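Local atomic coordinates of predicted flavin-nucleotide-binding protein from COG3576 family structurally related to pyridoxine 5'-phosphate oxidase (Lactobacillus delbrueckii subsp. bulgaricus, PDB entry 2HTD), a protein that probably binds a flavin nucleotide and may act as an oxidoreductase related to pyridoxamine 5'-phosphate oxidase. Residues L43-A48 with E80-G85; P65-Y70 with N132-E137. One frame throughout, in Å; residues are numbered along the deposited sequence.

How the contacts relate
Both contacts belong to the antiparallel beta fold of the pyridoxamine 5'-phosphate oxidase family, and their centres lie about 16 Å apart. Contact 2 is made inside the sheet, where strand 67-72 pairs with strand 129-139; contact 1 sets helix 77-83, the next element after strand 67-72, against the end of strand 41-46. Tyr-70 joins the two: its OH packs 3.1 Å from CD1 of Ile-82 and 3.6 Å from CD1 of Leu-43. The side chain of Tyr-70 is also about 5 Å from a bound sulfate, probably from the crystallisation liquor. Within segment 43-48, Ala-44 packs on Val-54 and Val-46 on Gly-50 of the second subunit, whereas no other protein chain of the assembly touches contact 2.

Contact 1 of 2, residues L43-A48 with E80-G85; sequences LATVDA and ENIKRG
The end of strand 41-46 and the loop after it run past the last turn of helix 77-83, with the CA atoms of Asp-47 and Asn-81 5.5 Å apart. This helix-on-strand packing belongs to the pyridoxamine 5'-phosphate oxidase-like fold, and the helix closes in a Schellman motif at Gly-85. Asn-81 is the central side chain. Its ND2 gives Thr-45 OG1 a nearly straight hydrogen bond (2.8 Å, 172° at the hydrogen) in the amide plane, and the same hydroxyl also bonds Gln-53 on the neighbouring strand, so two amide side chains hold it. With chi1 at 65°, OG1 of Thr-45 sits between its backbone N and carbonyl carbon, while CG2 beside the backbone N meets CG1 of Ile-82 at 4.0 Å, the two side chains crossing at about a right angle. At the other end of the amide, OD1 of Asn-81 accepts a 2.8 Å bond from NH1 of Arg-84, which fixes the amide's rotation from both sides. The Arg-84 guanidinium carries CB of Ala-48 over one face and O of Glu-80 over the opposite one. In its plane, a water accepts from NH1 of Arg-84 and donates to O of Val-46 at 2.8 Å.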
# COMPACT_ATOMS: atom_id res chain seq x y z
N LEU B 43 -3.65 0.73 2.99
CA LEU B 43 -3.26 -0.24 3.99
C LEU B 43 -2.69 -1.48 3.33
O LEU B 43 -3.20 -1.94 2.33
CB LEU B 43 -4.49 -0.60 4.83
CG LEU B 43 -4.61 -1.68 5.87
CD1 LEU B 43 -5.84 -1.34 6.70
CD2 LEU B 43 -4.77 -3.05 5.26
N ALA B 44 -1.66 -2.05 3.96
CA ALA B 44 -0.98 -3.22 3.45
C ALA B 44 -0.89 -4.25 4.54
O ALA B 44 -0.70 -3.90 5.72
CB ALA B 44 0.43 -2.87 2.94
N THR B 45 -1.07 -5.51 4.15
CA THR B 45 -1.01 -6.68 5.02
C THR B 45 -0.21 -7.76 4.30
O THR B 45 0.18 -7.60 3.14
CB THR B 45 -2.42 -7.23 5.36
OG1 THR B 45 -3.07 -7.72 4.17
CG2 THR B 45 -3.28 -6.17 6.05
N VAL B 46 0.03 -8.86 5.00
CA VAL B 46 0.86 -9.95 4.50
C VAL B 46 0.03 -11.21 4.50
O VAL B 46 -0.62 -11.56 5.50
CB VAL B 46 2.04 -10.14 5.42
CG1 VAL B 46 2.95 -11.19 4.90
CG2 VAL B 46 2.80 -8.84 5.63
N ASP B 47 0.04 -11.90 3.37
CA ASP B 47 -0.76 -13.09 3.19
C ASP B 47 -0.07 -14.31 3.70
O ASP B 47 1.02 -14.26 4.31
CB ASP B 47 -1.24 -13.24 1.73
CG ASP B 47 -0.14 -13.63 0.76
OD1 ASP B 47 0.88 -14.24 1.16
OD2 ASP B 47 -0.34 -13.33 -0.45
N ALA B 48 -0.73 -15.45 3.51
CA ALA B 48 -0.27 -16.68 4.10
C ALA B 48 1.07 -17.18 3.53
O ALA B 48 1.75 -17.99 4.16
CB ALA B 48 -1.34 -17.76 3.95
N GLU B 80 -8.80 -11.19 6.47
CA GLU B 80 -8.33 -12.56 6.67
C GLU B 80 -6.85 -12.57 7.04
O GLU B 80 -6.45 -13.37 7.88
CB GLU B 80 -8.54 -13.39 5.41
CG GLU B 80 -10.02 -13.60 5.07
CD GLU B 80 -10.81 -14.52 6.04
OE1 GLU B 80 -10.23 -15.15 6.97
OE2 GLU B 80 -12.05 -14.61 5.85
N ASN B 81 -6.03 -11.69 6.45
CA ASN B 81 -4.59 -11.63 6.81
C ASN B 81 -4.40 -11.16 8.23
O ASN B 81 -3.61 -11.73 8.99
CB ASN B 81 -3.78 -10.75 5.87
CG ASN B 81 -3.72 -11.28 4.47
OD1 ASN B 81 -3.97 -12.46 4.23
ND2 ASN B 81 -3.39 -10.40 3.53
N ILE B 82 -5.18 -10.15 8.62
CA ILE B 82 -5.12 -9.62 9.98
C ILE B 82 -5.57 -10.68 10.98
O ILE B 82 -4.94 -10.86 12.01
CB ILE B 82 -5.92 -8.34 10.13
CG1 ILE B 82 -5.19 -7.17 9.45
CG2 ILE B 82 -6.18 -8.02 11.63
CD1 ILE B 82 -6.04 -5.89 9.23
N LYS B 83 -6.63 -11.41 10.63
CA LYS B 83 -7.16 -12.46 11.51
C LYS B 83 -6.14 -13.58 11.68
O LYS B 83 -6.15 -14.31 12.67
CB LYS B 83 -8.51 -12.97 10.97
CG LYS B 83 -9.05 -14.22 11.65
CD LYS B 83 -10.37 -14.75 11.02
CE LYS B 83 -10.61 -16.19 11.38
NZ LYS B 83 -12.07 -16.49 11.37
N ARG B 84 -5.25 -13.73 10.70
CA ARG B 84 -4.20 -14.75 10.74
C ARG B 84 -2.91 -14.24 11.41
O ARG B 84 -1.95 -14.99 11.53
CB ARG B 84 -3.89 -15.20 9.31
CG ARG B 84 -3.05 -16.42 9.16
CD ARG B 84 -2.71 -16.64 7.69
NE ARG B 84 -3.91 -16.86 6.87
CZ ARG B 84 -4.35 -16.04 5.90
NH1 ARG B 84 -3.71 -14.92 5.57
NH2 ARG B 84 -5.46 -16.37 5.23
N GLY B 85 -2.91 -12.99 11.83
CA GLY B 85 -1.80 -12.43 12.61
C GLY B 85 -0.93 -11.39 11.93
O GLY B 85 0.05 -10.90 12.53
O HOH W 1 -1.26 -13.86 7.02

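Contact 2 of 2, residues P65-Y70 with N132-E137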
# COMPACT_ATOMS: atom_id res chain seq x y z
N PRO B 65 -2.21 10.11 18.96
CA PRO B 65 -0.97 10.06 18.17
C PRO B 65 -0.36 8.68 17.99
O PRO B 65 0.43 8.50 17.07
CB PRO B 65 -0.02 10.97 18.97
CG PRO B 65 -0.92 11.90 19.68
CD PRO B 65 -2.11 11.07 20.06
N SER B 66 -0.75 7.70 18.82
CA SER B 66 -0.23 6.33 18.65
C SER B 66 -1.25 5.30 18.26
O SER B 66 -0.93 4.10 18.26
CB SER B 66 0.44 5.89 19.95
OG SER B 66 1.45 6.80 20.32
N HIS B 67 -2.48 5.73 17.97
CA HIS B 67 -3.58 4.80 17.64
C HIS B 67 -4.50 5.28 16.55
O HIS B 67 -4.99 6.40 16.58
CB HIS B 67 -4.42 4.48 18.87
CG HIS B 67 -3.65 3.87 19.98
ND1 HIS B 67 -2.95 4.63 20.89
CD2 HIS B 67 -3.38 2.58 20.28
CE1 HIS B 67 -2.34 3.83 21.74
NE2 HIS B 67 -2.57 2.58 21.39
N LEU B 68 -4.78 4.40 15.59
CA LEU B 68 -5.71 4.64 14.53
C LEU B 68 -6.84 3.65 14.61
O LEU B 68 -6.78 2.69 15.36
CB LEU B 68 -5.03 4.49 13.17
CG LEU B 68 -3.74 5.32 13.01
CD1 LEU B 68 -2.93 4.81 11.83
CD2 LEU B 68 -4.06 6.77 12.85
N GLN B 69 -7.88 3.89 13.83
CA GLN B 69 -9.04 3.01 13.80
C GLN B 69 -9.72 3.05 12.45
O GLN B 69 -9.81 4.12 11.84
CB GLN B 69 -10.01 3.45 14.91
CG GLN B 69 -11.27 2.60 15.00
CD GLN B 69 -12.18 3.09 16.08
OE1 GLN B 69 -12.98 4.01 15.87
NE2 GLN B 69 -12.09 2.48 17.25
N TYR B 70 -10.25 1.92 11.97
CA TYR B 70 -11.06 1.91 10.79
C TYR B 70 -12.15 0.85 10.88
O TYR B 70 -12.11 0.01 11.78
CB TYR B 70 -10.21 1.71 9.53
CG TYR B 70 -9.62 0.32 9.35
CD1 TYR B 70 -8.42 -0.00 9.91
CD2 TYR B 70 -10.26 -0.63 8.57
CE1 TYR B 70 -7.86 -1.24 9.74
CE2 TYR B 70 -9.72 -1.90 8.39
CZ TYR B 70 -8.52 -2.19 8.97
OH TYR B 70 -7.91 -3.41 8.81
N ASN B 132 -8.79 -1.51 15.51
CA ASN B 132 -7.90 -0.53 16.10
C ASN B 132 -6.47 -0.89 15.73
O ASN B 132 -6.12 -2.06 15.68
CB ASN B 132 -8.05 -0.50 17.62
CG ASN B 132 -9.29 0.29 18.08
OD1 ASN B 132 -10.28 0.33 17.41
ND2 ASN B 132 -9.22 0.86 19.25
N LEU B 133 -5.63 0.12 15.55
CA LEU B 133 -4.27 -0.09 15.08
C LEU B 133 -3.36 0.61 16.05
O LEU B 133 -3.47 1.82 16.24
CB LEU B 133 -4.12 0.46 13.67
CG LEU B 133 -4.89 -0.24 12.56
CD1 LEU B 133 -4.82 0.59 11.29
CD2 LEU B 133 -4.31 -1.60 12.35
N ASN B 134 -2.45 -0.15 16.64
CA ASN B 134 -1.50 0.33 17.61
C ASN B 134 -0.20 0.56 16.89
O ASN B 134 0.48 -0.37 16.45
CB ASN B 134 -1.28 -0.68 18.74
CG ASN B 134 -2.58 -1.25 19.31
OD1 ASN B 134 -3.61 -0.57 19.38
ND2 ASN B 134 -2.55 -2.53 19.68
N ILE B 135 0.15 1.83 16.76
CA ILE B 135 1.32 2.21 16.05
C ILE B 135 2.56 1.73 16.78
O ILE B 135 2.74 1.97 17.99
CB ILE B 135 1.38 3.75 15.85
CG1 ILE B 135 0.21 4.17 14.94
CG2 ILE B 135 2.72 4.13 15.22
CD1 ILE B 135 0.04 5.65 14.78
N GLU B 136 3.41 1.02 16.05
CA GLU B 136 4.70 0.56 16.54
C GLU B 136 5.84 1.46 16.09
O GLU B 136 6.80 1.68 16.82
CB GLU B 136 5.00 -0.84 16.03
CG GLU B 136 4.14 -1.92 16.59
CD GLU B 136 4.67 -3.31 16.21
OE1 GLU B 136 5.38 -3.44 15.17
OE2 GLU B 136 4.42 -4.26 16.98
N GLU B 137 5.76 1.91 14.84
CA GLU B 137 6.80 2.75 14.28
C GLU B 137 6.19 3.69 13.26
O GLU B 137 5.26 3.33 12.56
CB GLU B 137 7.84 1.86 13.58
CG GLU B 137 9.12 2.57 13.24
CD GLU B 137 9.76 3.23 14.47
OE1 GLU B 137 10.03 2.50 15.47
OE2 GLU B 137 9.94 4.47 14.43
O HOH W 2 0.38 2.25 19.88
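Strand segment 67-70 pairs antiparallel with 132-137 inside the sheet of the pyridoxamine 5'-phosphate oxidase-like fold, their axes 4.5 Å apart at closest approach. Leu-68 and Leu-133 form the hydrogen-bonded pair, with N of Leu-68 to O of Leu-133 at 3.0 Å and N of Leu-133 to O of Leu-68 at 2.8 Å; N of Ile-135 adds a bond to O of Ser-66. On the face bearing Gln-69, His-67, Asn-132 and Asn-134 the side chains are polar, and one pair is hydrogen-bonded. Gln-69 is fully extended to CD and lies alongside Asn-132, pointing the same way. Its NE2 donates to OD1 of Asn-132 over 2.8 Å at 173°, in its own amide plane but tilted from the acceptor's carbonyl plane; the two amides are turned 48° apart. ND2 of Asn-132 is in turn hydrogen-bonded to OH of Tyr-115. His-67 brings its ring edge to Asn-134, CD2 meeting OD1 at 3.3 Å, while ND1 is held by Asp-64. On the other face Leu-68, Leu-133 and Ile-135 make apolar contacts. CB of Leu-68 meets CB of Leu-133, and CG of Leu-68 lies 4.2 Å from CD1 of Ile-135, whose methyl also reaches back to O of Pro-65. These leucines continue onto Leu-90 of strand 88-94. Tyr-70, with CG turned between backbone N and carbonyl carbon (chi1 71°), presents its ring edge to Leu-133, whose CD1 touches CE1 of Tyr-70 at 3.9 Å.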